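Side-chain contacts in angiotensin-converting enzyme (Anopheles gambiae, PDB 6S1Y), which probably cleaves peptides as a zinc metalloprotease of the angiotensin-converting enzyme family and is of interest for insecticide design in mosquito control: residues A60-A63 with K64-E68; W443-R447 with G448-P452. All coordinates share one frame; numbering follows the deposited sequence.

Contact 1. Residues A60-A63 with K64-E68; sequences AEVA and KAVAE
Four consecutive amides of residues 64-67 bond to the carbonyls of residues 60-63, each reaching four residues back. The two middle links are the straightest: Val66 N donates to Val62 O at 2.9 Å with an N-H...O angle of 170°, and Ala65 N meets Glu61 O at 3.1 Å, both donors lying close to the line of the C=O bond. The outer two bend more. Lys64 N reaches Ala60 O at 3.0 Å, and Ala67 N approaches Ala63 O at 2.9 Å from 31° outside the carbonyl plane.

Side chains lie over this ladder. The branch Val66 CG2 sits 3.3 Å from Val62 O, beside an acceptor already engaged by Val66's own amide, and lies 4.2 Å from Val62 CG1. Anti to the backbone N (chi1 171°), CG1 is the Val62 branch that leans toward the next turn and Val66. Lys64 instead runs back along the preceding turn, its CG 3.5 Å from Ala60 O. A bend at its last torsion finishes this course, and its ammonium makes a weak hydrogen bond to Leu98 O; Glu61 OE2 stays 6.7 Å from Lys64 NZ.

Val62, Ala63 and Val66 touch helix 12-42 through Thr29, Tyr26 and Ile22. This is a regular alpha-helical i to i+4 ladder, with one apolar side packed against a neighbouring helix of the largely helical ACE fold.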
# COMPACT_ATOMS: atom_id res chain seq x y z
N ALA A 60 -15.28 4.41 -21.16
CA ALA A 60 -16.08 5.48 -20.56
C ALA A 60 -17.43 5.61 -21.27
O ALA A 60 -18.47 5.74 -20.62
CB ALA A 60 -15.31 6.80 -20.61
N GLU A 61 -17.42 5.57 -22.61
CA GLU A 61 -18.66 5.55 -23.37
C GLU A 61 -19.54 4.38 -22.94
O GLU A 61 -20.69 4.56 -22.55
CB GLU A 61 -18.35 5.47 -24.86
CG GLU A 61 -17.96 6.78 -25.50
CD GLU A 61 -17.43 6.61 -26.92
OE1 GLU A 61 -17.99 5.78 -27.68
OE2 GLU A 61 -16.45 7.30 -27.28
N VAL A 62 -19.00 3.16 -22.99
CA VAL A 62 -19.76 1.97 -22.61
C VAL A 62 -20.41 2.17 -21.24
O VAL A 62 -21.60 1.88 -21.06
CB VAL A 62 -18.85 0.73 -22.63
CG1 VAL A 62 -19.57 -0.48 -22.03
CG2 VAL A 62 -18.35 0.42 -24.06
N ALA A 63 -19.64 2.66 -20.26
CA ALA A 63 -20.17 2.76 -18.90
C ALA A 63 -21.28 3.79 -18.81
O ALA A 63 -22.23 3.62 -18.03
CB ALA A 63 -19.05 3.09 -17.90
N LYS A 64 -21.19 4.87 -19.59
CA LYS A 64 -22.28 5.84 -19.62
C LYS A 64 -23.56 5.20 -20.15
O LYS A 64 -24.65 5.39 -19.58
CB LYS A 64 -21.89 7.04 -20.48
CG LYS A 64 -21.00 8.07 -19.80
CD LYS A 64 -20.68 9.19 -20.78
CE LYS A 64 -19.47 9.99 -20.37
NZ LYS A 64 -18.44 10.02 -21.46
N ALA A 65 -23.46 4.45 -21.25
CA ALA A 65 -24.63 3.78 -21.81
C ALA A 65 -25.20 2.76 -20.85
O ALA A 65 -26.42 2.68 -20.66
CB ALA A 65 -24.24 3.10 -23.13
N VAL A 66 -24.33 1.96 -20.23
CA VAL A 66 -24.79 0.99 -19.23
C VAL A 66 -25.54 1.69 -18.12
O VAL A 66 -26.59 1.21 -17.66
CB VAL A 66 -23.59 0.19 -18.68
CG1 VAL A 66 -23.99 -0.53 -17.40
CG2 VAL A 66 -23.07 -0.77 -19.73
N ALA A 67 -25.03 2.83 -17.66
CA ALA A 67 -25.65 3.51 -16.52
C ALA A 67 -27.05 3.99 -16.88
O ALA A 67 -27.98 3.88 -16.08
CB ALA A 67 -24.79 4.68 -16.05
N GLU A 68 -27.21 4.55 -18.08
CA GLU A 68 -28.54 4.96 -18.53
C GLU A 68 -29.45 3.75 -18.73
O GLU A 68 -30.58 3.73 -18.24
CB GLU A 68 -28.43 5.77 -19.82
CG GLU A 68 -29.74 6.39 -20.24
CD GLU A 68 -29.60 7.19 -21.52
OE1 GLU A 68 -30.23 6.80 -22.54
OE2 GLU A 68 -28.85 8.19 -21.51

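Contact 2. Residues W443-R447 with G448-P452; sequences WGVFR and GDIKP
Ile450 folds back over the last turn of helix 431-447, its CD1 4.0 Å from Gly444 CA and its CG2 4.1 Å from Val445 CG2. The two branched side chains cross at about a right angle. With CG1 anti to its own carbonyl carbon (chi1 -62°), Ile450 sends CD1 onto the bare backbone of Gly444.

Beneath this apolar contact, Ile450 N donates to Gly444 O at 3.0 Å, and Gly448 N to Val445 O at 3.2 Å. Both donors stand more than 60° out of the carbonyl planes. Gly448, with a positive phi of 89°, makes this a C-terminal helix cap, and Gly448 O accepts a bond from Lys451 NZ at 3.1 Å. One water donates to Val445 O at 2.7 Å and to Ile450 O at 2.9 Å, bridging helix and loop.

Farther out, Asp449 OD2 rests 3.7 Å from Arg447 CB, against the aliphatic part of the arginine, whose extended chain carries the guanidinium to a salt bridge with Glu204. Tyr455 covers both Val445 and Ile450. The chemistry therefore implies a turn closed by backbone bonds, water and apolar packing, while the carboxylate of Asp449 probably adds only a longer-range attraction to Arg447.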
# COMPACT_ATOMS: atom_id res chain seq x y z
N TRP A 443 -7.67 14.53 1.13
CA TRP A 443 -9.05 14.93 1.42
C TRP A 443 -9.14 16.45 1.59
O TRP A 443 -10.11 17.07 1.14
CB TRP A 443 -9.58 14.26 2.68
CG TRP A 443 -9.63 12.81 2.63
CD1 TRP A 443 -9.65 12.03 1.51
CD2 TRP A 443 -9.67 11.91 3.74
NE1 TRP A 443 -9.70 10.70 1.86
CE2 TRP A 443 -9.71 10.59 3.22
CE3 TRP A 443 -9.67 12.09 5.13
CZ2 TRP A 443 -9.74 9.47 4.04
CZ3 TRP A 443 -9.70 10.96 5.95
CH2 TRP A 443 -9.73 9.67 5.40
N GLY A 444 -8.14 17.04 2.25
CA GLY A 444 -8.17 18.47 2.49
C GLY A 444 -8.04 19.27 1.22
O GLY A 444 -8.70 20.31 1.07
N VAL A 445 -7.19 18.83 0.29
CA VAL A 445 -7.11 19.49 -1.01
C VAL A 445 -8.43 19.34 -1.74
O VAL A 445 -8.98 20.31 -2.28
CB VAL A 445 -5.94 18.92 -1.83
CG1 VAL A 445 -5.98 19.45 -3.28
CG2 VAL A 445 -4.60 19.27 -1.18
N PHE A 446 -8.97 18.12 -1.76
CA PHE A 446 -10.21 17.85 -2.48
C PHE A 446 -11.36 18.68 -1.94
O PHE A 446 -12.21 19.15 -2.70
CB PHE A 446 -10.56 16.36 -2.37
CG PHE A 446 -9.63 15.44 -3.12
CD1 PHE A 446 -8.83 15.90 -4.14
CD2 PHE A 446 -9.58 14.10 -2.80
CE1 PHE A 446 -8.00 15.04 -4.83
CE2 PHE A 446 -8.75 13.23 -3.49
CZ PHE A 446 -7.96 13.70 -4.50
N ARG A 447 -11.43 18.83 -0.61
CA ARG A 447 -12.54 19.54 0.03
C ARG A 447 -12.36 21.05 0.02
O ARG A 447 -13.31 21.75 0.38
CB ARG A 447 -12.70 19.09 1.48
CG ARG A 447 -13.27 17.70 1.64
CD ARG A 447 -12.97 17.18 3.03
NE ARG A 447 -13.65 15.92 3.32
CZ ARG A 447 -13.32 15.12 4.32
NH1 ARG A 447 -12.30 15.43 5.12
NH2 ARG A 447 -14.00 13.99 4.53
N GLY A 448 -11.20 21.56 -0.37
CA GLY A 448 -10.92 22.99 -0.34
C GLY A 448 -10.35 23.50 0.97
O GLY A 448 -9.97 24.68 1.03
N ASP A 449 -10.27 22.67 2.01
CA ASP A 449 -9.67 23.08 3.27
C ASP A 449 -8.20 23.46 3.12
O ASP A 449 -7.68 24.23 3.93
CB ASP A 449 -9.76 21.96 4.31
CG ASP A 449 -11.15 21.43 4.49
OD1 ASP A 449 -12.12 22.22 4.36
OD2 ASP A 449 -11.28 20.21 4.76
N ILE A 450 -7.51 22.88 2.14
CA ILE A 450 -6.10 23.17 1.88
C ILE A 450 -6.00 23.82 0.51
O ILE A 450 -6.30 23.18 -0.50
CB ILE A 450 -5.23 21.91 1.94
CG1 ILE A 450 -5.26 21.27 3.33
CG2 ILE A 450 -3.79 22.22 1.56
CD1 ILE A 450 -4.56 19.88 3.39
N LYS A 451 -5.58 25.08 0.47
CA LYS A 451 -5.66 25.83 -0.77
C LYS A 451 -4.33 25.78 -1.50
O LYS A 451 -3.30 25.49 -0.91
CB LYS A 451 -6.05 27.29 -0.51
CG LYS A 451 -7.26 27.50 0.42
CD LYS A 451 -8.60 27.51 -0.31
CE LYS A 451 -9.70 28.19 0.55
NZ LYS A 451 -9.74 27.64 1.96
N PRO A 452 -4.32 26.09 -2.80
CA PRO A 452 -3.09 25.95 -3.59
C PRO A 452 -1.89 26.73 -3.07
O PRO A 452 -0.75 26.28 -3.25
CB PRO A 452 -3.51 26.45 -4.98
CG PRO A 452 -5.01 26.16 -5.06
CD PRO A 452 -5.51 26.39 -3.65
O HOH W 1 -7.97 22.73 -2.79

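Overall arrangement
Both contacts are local and partly buried, but contact 1 lies within the C-terminal half of a helix that continues past it, whereas contact 2 lies where one ends. Their centres are about 30 Å apart and their nearest atoms about 19 Å, so they do not touch. Contact 1 lies farther from the centre of the chain, on helix 46-70 beside helix 12-42; contact 2 joins helix 431-447 to the loop before helix 455-467, with helices 168-184 and 190-196 alongside. Repetition governs the first, through successive i+4 to i amide bonds of similar length and small apolar side chains. The second depends on irregularity: two glycines, carbonyls approached from above their planes, and a bridging water.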